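Local structure of MSM0271 protein (Mycobacterium smegmatis, 5SUH) at residues H142-D147 against V221-I226; A183-E188 against G208-G213; T31-Y36 against A122-T127; Y174-A179 against T228-I233; F103-I108 against P178-A183. The protein forms double-ringed trimers that serve as building blocks of the protein shell of the RMM bacterial microcompartment, where they probably influence transport across it. All coordinates share one frame; numbering follows the deposited sequence.

Contact 1 of 5, residues H142-D147 against V221-I226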
# COMPACT_ATOMS: atom_id res chain seq x y z
N HIS A 142 22.83 -8.69 -19.72
CA HIS A 142 21.95 -8.14 -20.77
C HIS A 142 21.54 -9.28 -21.72
O HIS A 142 22.24 -10.29 -21.86
CB HIS A 142 22.59 -6.95 -21.52
CG HIS A 142 23.87 -7.27 -22.21
ND1 HIS A 142 23.94 -8.11 -23.31
CD2 HIS A 142 25.14 -6.87 -21.97
CE1 HIS A 142 25.20 -8.21 -23.70
NE2 HIS A 142 25.95 -7.46 -22.91
N ASP A 143 20.37 -9.12 -22.34
CA ASP A 143 19.82 -10.10 -23.26
C ASP A 143 18.66 -9.51 -24.06
O ASP A 143 18.01 -8.55 -23.62
CB ASP A 143 19.34 -11.33 -22.50
CG ASP A 143 19.23 -12.57 -23.39
OD1 ASP A 143 19.61 -12.52 -24.59
OD2 ASP A 143 18.73 -13.59 -22.88
N ILE A 144 18.41 -10.09 -25.24
CA ILE A 144 17.27 -9.68 -26.08
C ILE A 144 16.36 -10.90 -26.27
O ILE A 144 16.75 -11.86 -26.92
CB ILE A 144 17.74 -9.12 -27.44
CG1 ILE A 144 18.46 -7.80 -27.25
CG2 ILE A 144 16.56 -8.90 -28.40
CD1 ILE A 144 19.05 -7.23 -28.51
N ILE A 145 15.17 -10.84 -25.68
CA ILE A 145 14.15 -11.86 -25.83
C ILE A 145 13.24 -11.44 -26.99
O ILE A 145 12.46 -10.47 -26.87
CB ILE A 145 13.30 -12.03 -24.54
CG1 ILE A 145 14.10 -12.72 -23.45
CG2 ILE A 145 12.02 -12.87 -24.80
CD1 ILE A 145 14.78 -11.79 -22.53
N THR A 146 13.33 -12.13 -28.11
CA THR A 146 12.47 -11.80 -29.25
C THR A 146 11.08 -12.45 -29.16
O THR A 146 10.93 -13.49 -28.53
CB THR A 146 13.10 -12.20 -30.58
OG1 THR A 146 13.29 -13.61 -30.63
CG2 THR A 146 14.43 -11.50 -30.74
N ASP A 147 10.09 -11.77 -29.72
CA ASP A 147 8.73 -12.31 -29.85
C ASP A 147 8.21 -12.83 -28.50
O ASP A 147 7.93 -14.03 -28.34
CB ASP A 147 8.73 -13.42 -30.92
CG ASP A 147 7.33 -13.89 -31.30
OD1 ASP A 147 6.38 -13.07 -31.23
OD2 ASP A 147 7.17 -15.08 -31.69
N VAL A 221 19.72 -1.76 -31.52
CA VAL A 221 20.39 -0.48 -31.63
C VAL A 221 20.59 0.17 -30.26
O VAL A 221 21.65 0.75 -29.99
CB VAL A 221 19.60 0.46 -32.56
CG1 VAL A 221 20.12 1.92 -32.50
CG2 VAL A 221 19.69 -0.05 -33.97
N ALA A 222 19.59 0.04 -29.39
CA ALA A 222 19.69 0.61 -28.04
C ALA A 222 20.74 -0.13 -27.21
O ALA A 222 21.59 0.51 -26.59
CB ALA A 222 18.38 0.60 -27.36
N ARG A 223 20.72 -1.46 -27.24
CA ARG A 223 21.69 -2.21 -26.45
C ARG A 223 23.15 -1.88 -26.83
O ARG A 223 24.00 -1.67 -25.95
CB ARG A 223 21.49 -3.72 -26.59
CG ARG A 223 22.55 -4.50 -25.79
CD ARG A 223 22.75 -5.88 -26.31
NE ARG A 223 23.24 -5.77 -27.69
CZ ARG A 223 23.24 -6.77 -28.57
NH1 ARG A 223 23.69 -6.56 -29.80
NH2 ARG A 223 22.76 -7.98 -28.25
N ASP A 224 23.44 -1.85 -28.14
CA ASP A 224 24.80 -1.51 -28.63
C ASP A 224 25.25 -0.13 -28.15
O ASP A 224 26.40 0.07 -27.75
CB ASP A 224 24.88 -1.56 -30.16
CG ASP A 224 24.78 -2.99 -30.71
OD1 ASP A 224 25.08 -3.94 -29.94
OD2 ASP A 224 24.42 -3.16 -31.92
N HIS A 225 24.35 0.85 -28.22
CA HIS A 225 24.69 2.18 -27.78
C HIS A 225 24.92 2.23 -26.26
O HIS A 225 25.89 2.84 -25.79
CB HIS A 225 23.58 3.14 -28.20
CG HIS A 225 23.80 4.55 -27.79
ND1 HIS A 225 24.91 5.28 -28.19
CD2 HIS A 225 23.03 5.42 -27.09
CE1 HIS A 225 24.81 6.51 -27.72
NE2 HIS A 225 23.68 6.62 -27.04
N ILE A 226 24.05 1.57 -25.51
CA ILE A 226 24.20 1.57 -24.06
C ILE A 226 25.57 1.02 -23.63
O ILE A 226 26.23 1.59 -22.75
CB ILE A 226 23.10 0.74 -23.37
CG1 ILE A 226 21.75 1.42 -23.50
CG2 ILE A 226 23.41 0.54 -21.89
CD1 ILE A 226 20.62 0.51 -22.95

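Contact 2 of 5, residues A183-E188 against G208-G213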
# COMPACT_ATOMS: atom_id res chain seq x y z
N ALA A 183 19.75 5.25 -15.05
CA ALA A 183 19.18 6.52 -15.49
C ALA A 183 19.76 6.96 -16.84
O ALA A 183 19.01 7.29 -17.76
CB ALA A 183 19.41 7.60 -14.45
N VAL A 184 21.09 6.97 -16.95
CA VAL A 184 21.71 7.45 -18.17
C VAL A 184 21.50 6.42 -19.29
O VAL A 184 21.32 6.81 -20.45
CB VAL A 184 23.23 7.79 -17.98
CG1 VAL A 184 24.09 6.54 -17.76
CG2 VAL A 184 23.75 8.54 -19.19
N ALA A 185 21.49 5.13 -18.95
CA ALA A 185 21.28 4.08 -19.97
C ALA A 185 19.88 4.22 -20.60
O ALA A 185 19.77 4.15 -21.82
CB ALA A 185 21.47 2.68 -19.37
N ALA A 186 18.85 4.48 -19.79
CA ALA A 186 17.49 4.64 -20.34
C ALA A 186 17.39 5.85 -21.25
O ALA A 186 16.91 5.73 -22.38
CB ALA A 186 16.44 4.76 -19.22
N ASN A 187 17.89 7.01 -20.79
CA ASN A 187 17.84 8.24 -21.57
C ASN A 187 18.66 8.14 -22.88
O ASN A 187 18.22 8.65 -23.92
CB ASN A 187 18.34 9.43 -20.74
CG ASN A 187 17.98 10.79 -21.39
OD1 ASN A 187 16.80 11.17 -21.48
ND2 ASN A 187 18.99 11.51 -21.84
N GLU A 188 19.82 7.47 -22.85
CA GLU A 188 20.61 7.33 -24.06
C GLU A 188 19.89 6.43 -25.10
O GLU A 188 19.86 6.74 -26.31
CB GLU A 188 22.01 6.78 -23.75
CG GLU A 188 22.94 7.83 -23.17
CD GLU A 188 23.01 9.10 -24.04
OE1 GLU A 188 23.27 9.00 -25.26
OE2 GLU A 188 22.78 10.20 -23.49
N GLY A 208 20.85 -1.83 -10.87
CA GLY A 208 19.85 -1.17 -11.69
C GLY A 208 19.33 -2.11 -12.77
O GLY A 208 20.06 -2.96 -13.29
N ARG A 209 18.06 -1.96 -13.12
CA ARG A 209 17.47 -2.80 -14.16
C ARG A 209 16.67 -1.96 -15.15
O ARG A 209 15.85 -1.08 -14.77
CB ARG A 209 16.59 -3.89 -13.55
CG ARG A 209 17.36 -4.98 -12.80
CD ARG A 209 17.43 -4.69 -11.32
NE ARG A 209 18.15 -5.72 -10.57
CZ ARG A 209 17.73 -6.19 -9.40
NH1 ARG A 209 16.58 -5.74 -8.87
NH2 ARG A 209 18.41 -7.13 -8.77
N LEU A 210 16.89 -2.26 -16.43
CA LEU A 210 16.24 -1.56 -17.52
C LEU A 210 15.41 -2.56 -18.35
O LEU A 210 15.92 -3.61 -18.75
CB LEU A 210 17.31 -0.87 -18.38
CG LEU A 210 16.86 -0.01 -19.57
CD1 LEU A 210 15.78 0.99 -19.13
CD2 LEU A 210 18.04 0.71 -20.22
N TYR A 211 14.14 -2.23 -18.60
CA TYR A 211 13.24 -3.03 -19.46
C TYR A 211 12.77 -2.17 -20.64
O TYR A 211 12.07 -1.17 -20.45
CB TYR A 211 12.01 -3.53 -18.70
CG TYR A 211 12.19 -4.61 -17.66
CD1 TYR A 211 12.73 -4.31 -16.40
CD2 TYR A 211 11.71 -5.89 -17.88
CE1 TYR A 211 12.85 -5.30 -15.41
CE2 TYR A 211 11.82 -6.88 -16.91
CZ TYR A 211 12.39 -6.58 -15.68
OH TYR A 211 12.49 -7.57 -14.72
N ILE A 212 13.12 -2.59 -21.84
CA ILE A 212 12.81 -1.86 -23.08
C ILE A 212 12.16 -2.77 -24.14
O ILE A 212 12.62 -3.88 -24.39
CB ILE A 212 14.11 -1.19 -23.63
CG1 ILE A 212 14.42 0.06 -22.82
CG2 ILE A 212 13.97 -0.81 -25.08
CD1 ILE A 212 15.69 0.72 -23.25
N GLY A 213 11.08 -2.29 -24.74
CA GLY A 213 10.35 -3.02 -25.76
C GLY A 213 10.39 -2.32 -27.11
O GLY A 213 10.52 -1.10 -27.18

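Contact 3 of 5, residues T31-Y36 against A122-T127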
# COMPACT_ATOMS: atom_id res chain seq x y z
N THR A 31 32.39 11.46 2.98
CA THR A 31 31.30 11.15 2.06
C THR A 31 31.77 10.57 0.72
O THR A 31 32.40 11.26 -0.07
CB THR A 31 30.45 12.41 1.77
OG1 THR A 31 29.83 12.85 2.98
CG2 THR A 31 29.38 12.11 0.76
N GLN A 32 31.44 9.30 0.45
CA GLN A 32 31.87 8.68 -0.79
C GLN A 32 30.86 8.75 -1.93
O GLN A 32 29.71 8.36 -1.80
CB GLN A 32 32.25 7.21 -0.60
CG GLN A 32 32.78 6.64 -1.91
CD GLN A 32 32.78 5.13 -2.00
OE1 GLN A 32 32.97 4.44 -1.00
NE2 GLN A 32 32.58 4.61 -3.21
N ILE A 33 31.33 9.24 -3.08
CA ILE A 33 30.51 9.29 -4.26
C ILE A 33 30.58 8.01 -5.10
O ILE A 33 31.64 7.61 -5.56
CB ILE A 33 30.88 10.51 -5.09
CG1 ILE A 33 30.30 11.74 -4.39
CG2 ILE A 33 30.31 10.38 -6.49
CD1 ILE A 33 30.34 13.01 -5.18
N ARG A 34 29.43 7.36 -5.25
CA ARG A 34 29.30 6.12 -5.99
C ARG A 34 28.99 6.45 -7.45
O ARG A 34 29.59 5.89 -8.37
CB ARG A 34 28.15 5.28 -5.44
CG ARG A 34 28.23 5.00 -3.97
CD ARG A 34 28.19 3.56 -3.66
NE ARG A 34 27.18 2.82 -4.41
CZ ARG A 34 27.24 1.49 -4.54
NH1 ARG A 34 28.24 0.82 -3.97
NH2 ARG A 34 26.34 0.84 -5.26
N VAL A 35 28.04 7.38 -7.63
CA VAL A 35 27.64 7.85 -8.96
C VAL A 35 27.56 9.38 -8.97
O VAL A 35 27.00 9.97 -8.04
CB VAL A 35 26.26 7.29 -9.37
CG1 VAL A 35 25.86 7.83 -10.74
CG2 VAL A 35 26.27 5.80 -9.39
N TYR A 36 28.14 10.03 -9.99
CA TYR A 36 28.03 11.49 -10.18
C TYR A 36 27.93 11.79 -11.68
O TYR A 36 28.93 11.70 -12.39
CB TYR A 36 29.23 12.24 -9.57
CG TYR A 36 29.25 13.75 -9.82
CD1 TYR A 36 29.87 14.29 -10.95
CD2 TYR A 36 28.65 14.62 -8.92
CE1 TYR A 36 29.87 15.67 -11.18
CE2 TYR A 36 28.65 16.00 -9.14
CZ TYR A 36 29.25 16.51 -10.26
OH TYR A 36 29.23 17.87 -10.44
N ALA A 122 29.11 22.60 -6.40
CA ALA A 122 28.97 22.89 -4.97
C ALA A 122 29.03 21.62 -4.14
O ALA A 122 29.59 21.60 -3.04
CB ALA A 122 27.65 23.63 -4.70
N ILE A 123 28.47 20.55 -4.68
CA ILE A 123 28.44 19.25 -4.01
C ILE A 123 29.85 18.66 -3.90
O ILE A 123 30.26 18.17 -2.83
CB ILE A 123 27.51 18.29 -4.76
CG1 ILE A 123 26.04 18.71 -4.56
CG2 ILE A 123 27.75 16.88 -4.28
CD1 ILE A 123 25.04 18.04 -5.52
N LEU A 124 30.58 18.74 -5.01
CA LEU A 124 31.95 18.24 -5.06
C LEU A 124 32.87 19.00 -4.12
O LEU A 124 33.61 18.39 -3.34
CB LEU A 124 32.49 18.32 -6.49
CG LEU A 124 31.86 17.34 -7.50
CD1 LEU A 124 32.55 17.51 -8.84
CD2 LEU A 124 31.94 15.88 -7.01
N ALA A 125 32.78 20.33 -4.17
CA ALA A 125 33.63 21.19 -3.33
C ALA A 125 33.31 21.00 -1.84
O ALA A 125 34.21 20.85 -1.03
CB ALA A 125 33.46 22.64 -3.72
N GLY A 126 32.03 20.99 -1.50
CA GLY A 126 31.59 20.86 -0.13
C GLY A 126 31.79 19.48 0.49
O GLY A 126 31.59 19.31 1.69
N THR A 127 32.13 18.48 -0.31
CA THR A 127 32.39 17.15 0.24
C THR A 127 33.85 16.74 0.01
O THR A 127 34.27 15.65 0.43
CB THR A 127 31.45 16.10 -0.35
OG1 THR A 127 31.57 16.11 -1.78
CG2 THR A 127 30.02 16.39 0.01

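Contact 4 of 5, residues Y174-A179 against T228-I233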
# COMPACT_ATOMS: atom_id res chain seq x y z
N TYR A 174 18.57 -5.11 -19.27
CA TYR A 174 19.95 -4.68 -19.03
C TYR A 174 20.16 -4.38 -17.54
O TYR A 174 19.45 -3.55 -16.94
CB TYR A 174 20.26 -3.43 -19.85
CG TYR A 174 21.68 -3.32 -20.34
CD1 TYR A 174 21.94 -3.30 -21.71
CD2 TYR A 174 22.76 -3.22 -19.46
CE1 TYR A 174 23.25 -3.19 -22.19
CE2 TYR A 174 24.06 -3.11 -19.93
CZ TYR A 174 24.30 -3.09 -21.30
OH TYR A 174 25.58 -2.99 -21.80
N GLU A 175 21.13 -5.06 -16.95
CA GLU A 175 21.38 -4.91 -15.54
C GLU A 175 22.82 -4.43 -15.29
O GLU A 175 23.77 -4.98 -15.86
CB GLU A 175 21.11 -6.24 -14.81
CG GLU A 175 21.14 -6.11 -13.28
CD GLU A 175 20.70 -7.37 -12.53
OE1 GLU A 175 20.64 -8.47 -13.13
OE2 GLU A 175 20.41 -7.25 -11.32
N MET A 176 22.96 -3.48 -14.37
CA MET A 176 24.25 -2.84 -14.05
C MET A 176 24.37 -2.46 -12.58
O MET A 176 23.36 -2.43 -11.85
CB MET A 176 24.43 -1.59 -14.89
CG MET A 176 23.32 -0.57 -14.54
SD MET A 176 22.76 0.34 -15.96
CE MET A 176 21.78 -0.91 -16.79
N THR A 177 25.59 -2.13 -12.15
CA THR A 177 25.77 -1.58 -10.82
C THR A 177 26.98 -0.61 -10.79
O THR A 177 27.98 -0.84 -11.48
CB THR A 177 25.91 -2.70 -9.74
OG1 THR A 177 25.84 -2.10 -8.45
CG2 THR A 177 27.23 -3.53 -9.86
N PRO A 178 26.88 0.50 -10.02
CA PRO A 178 25.76 0.99 -9.19
C PRO A 178 24.45 1.26 -9.95
O PRO A 178 24.45 1.62 -11.12
CB PRO A 178 26.29 2.32 -8.60
CG PRO A 178 27.77 2.27 -8.77
CD PRO A 178 28.03 1.44 -10.01
N ALA A 179 23.35 1.11 -9.23
CA ALA A 179 22.01 1.15 -9.79
C ALA A 179 21.66 2.45 -10.51
O ALA A 179 20.88 2.42 -11.47
CB ALA A 179 20.98 0.89 -8.66
N THR A 228 28.31 1.03 -25.29
CA THR A 228 29.34 2.00 -25.61
C THR A 228 29.36 3.14 -24.57
O THR A 228 30.42 3.48 -24.02
CB THR A 228 29.19 2.55 -27.04
OG1 THR A 228 29.49 1.51 -27.98
CG2 THR A 228 30.16 3.65 -27.28
N VAL A 229 28.19 3.70 -24.30
CA VAL A 229 28.06 4.77 -23.32
C VAL A 229 28.61 4.42 -21.94
O VAL A 229 29.36 5.22 -21.35
CB VAL A 229 26.59 5.17 -23.16
CG1 VAL A 229 26.40 6.08 -21.95
CG2 VAL A 229 26.11 5.81 -24.41
N LEU A 230 28.27 3.23 -21.45
CA LEU A 230 28.73 2.85 -20.11
C LEU A 230 30.26 2.66 -20.10
O LEU A 230 30.93 3.02 -19.12
CB LEU A 230 28.02 1.58 -19.63
CG LEU A 230 26.50 1.66 -19.39
CD1 LEU A 230 25.94 0.36 -18.90
CD2 LEU A 230 26.10 2.77 -18.42
N SER A 231 30.83 2.13 -21.18
CA SER A 231 32.29 1.93 -21.24
C SER A 231 33.05 3.23 -21.26
O SER A 231 34.14 3.30 -20.71
CB SER A 231 32.70 1.13 -22.47
OG SER A 231 32.31 -0.21 -22.32
N ALA A 232 32.46 4.27 -21.83
CA ALA A 232 33.16 5.53 -22.00
C ALA A 232 33.24 6.33 -20.69
O ALA A 232 33.99 7.29 -20.58
CB ALA A 232 32.49 6.36 -23.08
N ILE A 233 32.50 5.89 -19.68
CA ILE A 233 32.44 6.61 -18.42
C ILE A 233 33.64 6.35 -17.49
O ILE A 233 34.02 5.20 -17.24
CB ILE A 233 31.13 6.27 -17.70
CG1 ILE A 233 29.95 6.80 -18.50
CG2 ILE A 233 31.11 6.84 -16.28
CD1 ILE A 233 28.58 6.46 -17.88

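Contact 5 of 5, residues F103-I108 against P178-A183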
# COMPACT_ATOMS: atom_id res chain seq x y z
N PHE A 103 22.25 2.75 0.30
CA PHE A 103 22.72 3.95 -0.41
C PHE A 103 21.74 5.13 -0.44
O PHE A 103 20.53 4.94 -0.30
CB PHE A 103 23.10 3.58 -1.84
CG PHE A 103 23.91 2.33 -1.94
CD1 PHE A 103 25.16 2.23 -1.29
CD2 PHE A 103 23.46 1.24 -2.68
CE1 PHE A 103 25.92 1.06 -1.38
CE2 PHE A 103 24.22 0.08 -2.78
CZ PHE A 103 25.46 -0.02 -2.13
N GLY A 104 22.29 6.33 -0.68
CA GLY A 104 21.50 7.56 -0.78
C GLY A 104 21.47 8.12 -2.19
O GLY A 104 22.48 8.13 -2.91
N VAL A 105 20.29 8.59 -2.59
CA VAL A 105 20.05 8.98 -3.98
C VAL A 105 19.44 10.38 -4.11
O VAL A 105 18.56 10.76 -3.32
CB VAL A 105 19.11 7.93 -4.68
CG1 VAL A 105 18.75 8.34 -6.10
CG2 VAL A 105 19.77 6.56 -4.67
N LEU A 106 19.91 11.14 -5.09
CA LEU A 106 19.34 12.48 -5.37
C LEU A 106 19.24 12.72 -6.88
O LEU A 106 20.15 12.35 -7.64
CB LEU A 106 20.18 13.59 -4.72
CG LEU A 106 19.93 15.02 -5.21
CD1 LEU A 106 18.62 15.60 -4.64
CD2 LEU A 106 21.12 15.94 -4.91
N GLU A 107 18.15 13.33 -7.31
CA GLU A 107 18.07 13.87 -8.67
C GLU A 107 17.69 15.35 -8.56
O GLU A 107 16.74 15.70 -7.86
CB GLU A 107 17.05 13.10 -9.52
CG GLU A 107 16.96 13.54 -10.98
CD GLU A 107 15.91 14.64 -11.22
OE1 GLU A 107 15.32 15.14 -10.25
OE2 GLU A 107 15.69 15.02 -12.38
N ILE A 108 18.43 16.22 -9.22
CA ILE A 108 18.01 17.62 -9.33
C ILE A 108 18.01 17.96 -10.82
O ILE A 108 18.74 17.34 -11.60
CB ILE A 108 18.93 18.61 -8.51
CG1 ILE A 108 20.37 18.58 -9.00
CG2 ILE A 108 18.88 18.29 -7.02
CD1 ILE A 108 21.25 19.61 -8.32
N PRO A 178 26.88 0.50 -10.02
CA PRO A 178 25.76 0.99 -9.19
C PRO A 178 24.45 1.26 -9.95
O PRO A 178 24.45 1.62 -11.12
CB PRO A 178 26.29 2.32 -8.60
CG PRO A 178 27.77 2.27 -8.77
CD PRO A 178 28.03 1.44 -10.01
N ALA A 179 23.35 1.11 -9.23
CA ALA A 179 22.01 1.15 -9.79
C ALA A 179 21.66 2.45 -10.51
O ALA A 179 20.88 2.42 -11.47
CB ALA A 179 20.98 0.89 -8.66
N LEU A 180 22.22 3.58 -10.07
CA LEU A 180 21.72 4.85 -10.58
C LEU A 180 22.15 5.06 -12.05
O LEU A 180 21.53 5.87 -12.77
CB LEU A 180 22.19 6.01 -9.71
CG LEU A 180 21.42 7.34 -9.89
CD1 LEU A 180 19.92 7.09 -9.84
CD2 LEU A 180 21.81 8.39 -8.87
N PHE A 181 23.12 4.27 -12.52
CA PHE A 181 23.56 4.38 -13.92
C PHE A 181 22.46 3.95 -14.88
O PHE A 181 22.54 4.21 -16.09
CB PHE A 181 24.80 3.55 -14.19
CG PHE A 181 26.08 4.19 -13.75
CD1 PHE A 181 26.43 5.46 -14.18
CD2 PHE A 181 26.93 3.53 -12.86
CE1 PHE A 181 27.63 6.05 -13.77
CE2 PHE A 181 28.11 4.12 -12.44
CZ PHE A 181 28.46 5.39 -12.90
N ALA A 182 21.43 3.30 -14.35
CA ALA A 182 20.29 2.89 -15.15
C ALA A 182 19.61 4.13 -15.75
O ALA A 182 18.95 4.05 -16.80
CB ALA A 182 19.33 2.08 -14.33
N ALA A 183 19.75 5.25 -15.05
CA ALA A 183 19.18 6.52 -15.49
C ALA A 183 19.76 6.96 -16.84
O ALA A 183 19.01 7.29 -17.76
CB ALA A 183 19.41 7.60 -14.45

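Contact 1 of 5, residues H142-D147 against V221-I226
His142 and Ile144 meet Arg223 in a surface contact between a strand and a helix, on strand 138-145, which is outermost within the chain in the sheet that helix 216-232 packs against. The two strand residues are two apart, so their side chains leave the same side of the strand and receive one long arginine between them. Arg223 reaches across because its CG lies anti to the backbone N (chi1 178°), while a bend at its third torsion turns the guanidinium away from the line of the chain. The aliphatic part meets the histidine: Arg223 CD lies 3.9 Å from His142 ND1, obliquely to the ring, whose plane is turned 59° from that of the guanidinium. Ile144 instead sends its CD1 methyl over one face of the guanidinium, 3.8 Å from Arg223 NH2. No hydrogen bond joins the segments; the polar end of the arginine is held within its own helix. Arg223 NH1 makes a salt bridge of 3.0 Å with Asp224 OD1, on the syn side but tilted 31° out of the carboxylate plane, while the oxygen lies close to the guanidinium plane; a weak bond from Arg223 NE to the same oxygen adds to it. Asp143 points away from the helix and pairs with Arg80 of a second subunit, while the His142 ring also meets that of Tyr174. The arrangement belongs to the alpha/beta fold of a circularly permuted BMC domain, with helix 216-232 packed on the antiparallel sheet.

Contact 2 of 5, residues A183-E188 against G208-G213
Leu210 packs against Ala185 and Ala186 where helix 182-192 lies on the antiparallel sheet of the second circularly permuted BMC domain, the helix layer meeting the sheet of the alpha/beta fold. The tight part is small, with apolar side chains alone. Leu210 projects from the strand with its forked end toward the helix: CD1 meets the Ala186 methyl, while CD2 lies over the junction of the two alanines. Their small side chains let strand and helix come close, with 6.9 Å between the CA atoms of Ala186 and Leu210. Farther along the strand the fit is loose: Ile212 also points toward the helix, yet its side chain stays 5.2 Å from the segment 183-188. At the partly exposed end of the helix segment, Glu188 turns to other partners, His225 and Arg191. The opposite side of the strand is polar, with Arg209 bridged to Glu175 and bonded to the Glu100 carbonyl of a second subunit, and Tyr211 bonded to Glu79 of that subunit. At the close point, Leu210 CD1 lies 3.8 Å from Ala186 CB, while Leu210 CD2 rests 4.0 Å from Ala185 CB and 3.9 Å from the backbone N of Ala186.

Contact 3 of 5, residues T31-Y36 against A122-T127
Thr31 and Thr127 bring the two backbones nearest, their CA atoms 6.4 Å apart and their side chains touching at 4.4 Å between Thr31 CB and Thr127 CB; from there the segments diverge to 9.1 Å between the CA atoms of Ile33 and Leu124. The course of the strand breaks at Arg34, where a classic bulge sets Arg34 and Val35 both opposite Glu71. The bulge shifts the alternation, and Ile33 and Tyr36, three residues apart, both point to helix 113-127, which packs on the antiparallel sheet containing strand 32-39, as in the alpha/beta fold of BMC domains. Leu124 fits between them. Its CB does not aim straight at the strand, but the forked end swings over, and Leu124 CD2 lies above one face of the Tyr36 ring in a CH-pi contact, 4.1 Å from the centroid and 19° off the normal. The other branch follows the ring outward, with Leu124 CD1 at 3.7 Å from Tyr36 OH. With chi1 at 176°, Tyr36 is stretched out from the strand far enough to bring its ring there. Ile33 comes in roughly at a right angle to the leucine and touches Leu124 CD2 with its CD1 at 3.8 Å. Thr127 OG1 donates a 2.7 Å hydrogen bond to Ile123 O, four residues back. Asn129 ND2 bonds both Thr127 OG1 and Thr31 O, and Thr31 also packs on Phe141 of a third subunit. Strand and helix therefore cohere directly through dispersion and CH-pi contacts, with polar bonding supplied indirectly through the asparagine amide.

Contact 4 of 5, residues Y174-A179 against T228-I233
Leu230 brings helix 216-232 onto strand 170-177 by meeting Tyr174 and Met176, two strand residues that point to the same side. The apolar contacts all pass through one methyl. Leu230 CD1 is 4.1 Å from Tyr174 CE2, approaching the ring obliquely, as the leucine and the tyrosine extend toward each other from helix and strand. The same methyl lies 4.3 Å from Met176 SD, so it touches both strand residues at once. Long side chains span a wide gap here, for the CA atoms of Met176 and Leu230 are 9.4 Å apart. The sulfur of Met176 also packs beside the backbone of Ala182. Polar bonding does not cross between the segments. The hydroxyl of Tyr174 hydrogen-bonds Thr227 OG1, one helical turn from Ser231, whose own OG bonds Thr227 O; the tyrosine thus joins the helix at its polar end as well as through its ring carbon. Glu175, between the two contact residues, bonds the backbone N of Leu76 of a second subunit. Within the chain, strand 170-177 is an inner strand of a four-stranded antiparallel sheet, flanked by strands 138-145 and 208-214, and helix 216-232 packed on it is the arrangement of the BMC alpha/beta fold.

Contact 5 of 5, residues F103-I108 against P178-A183
Val105 and Leu180 point at each other and meet tip to tip, the valine from strand 104-110 and the leucine from the turn that leads into helix 182-192. The valine presents one branch: Val105 CG1, placed by a chi1 of 176° on the far side of CB from the backbone N, reaches equally to both ends of the leucine fork, 4.1 Å from Leu180 CD1 and the same from Leu180 CD2. A single methyl thus faces the notch between two others, a symmetrical approach with 8.0 Å between the CA atoms of Val105 and Leu180. The leucine side chain for its part extends from the turn toward the strand. The contact joins the two circularly permuted BMC repeats of the chain, since residues 103-108 belong to the first and residues 178-183 to the second, and the buried junction lies near the centre of the molecule. Beside Val105 the strand alternates: Leu106 points away, to the helix 78-88 covering the other face, and only its carbonyl O comes near the leucine, a marginal 4.5 Å from Leu180 CD2. Glu107 starts out toward the turn, but its carboxylate leads off to bond His109. The turn itself is held by backbone bonds three residues back, among them Ala183 N to Leu180 O at 3.0 Å. Leu180 N gives a further hydrogen bond to Glu71 OE1 of the adjacent strand, and the leucine side chain also packs on Val35 of strand 32-39.

Contacts 1, 2 and 4 lie in the second BMC repeat and share one four-stranded antiparallel sheet: contacts 1 and 4 both use helix 216-232, with centres about 14 Å apart, and contact 2, on helix 182-192, is nested along the chain within the loops that they close. Contact 3 belongs to the corresponding sheet of the first repeat, its centre about 32 Å from that of contact 1, on the opposite side of the chain's centre. Contact 5 bridges the two: strand 104-110 puts it on the sheet of contact 3, while it shares Ala183 with contact 2 and Pro178 and Ala179 with contact 4. The chain thus forms two alike alpha/beta units joined centrally, consistent with a trimer imitating a hexameric ring.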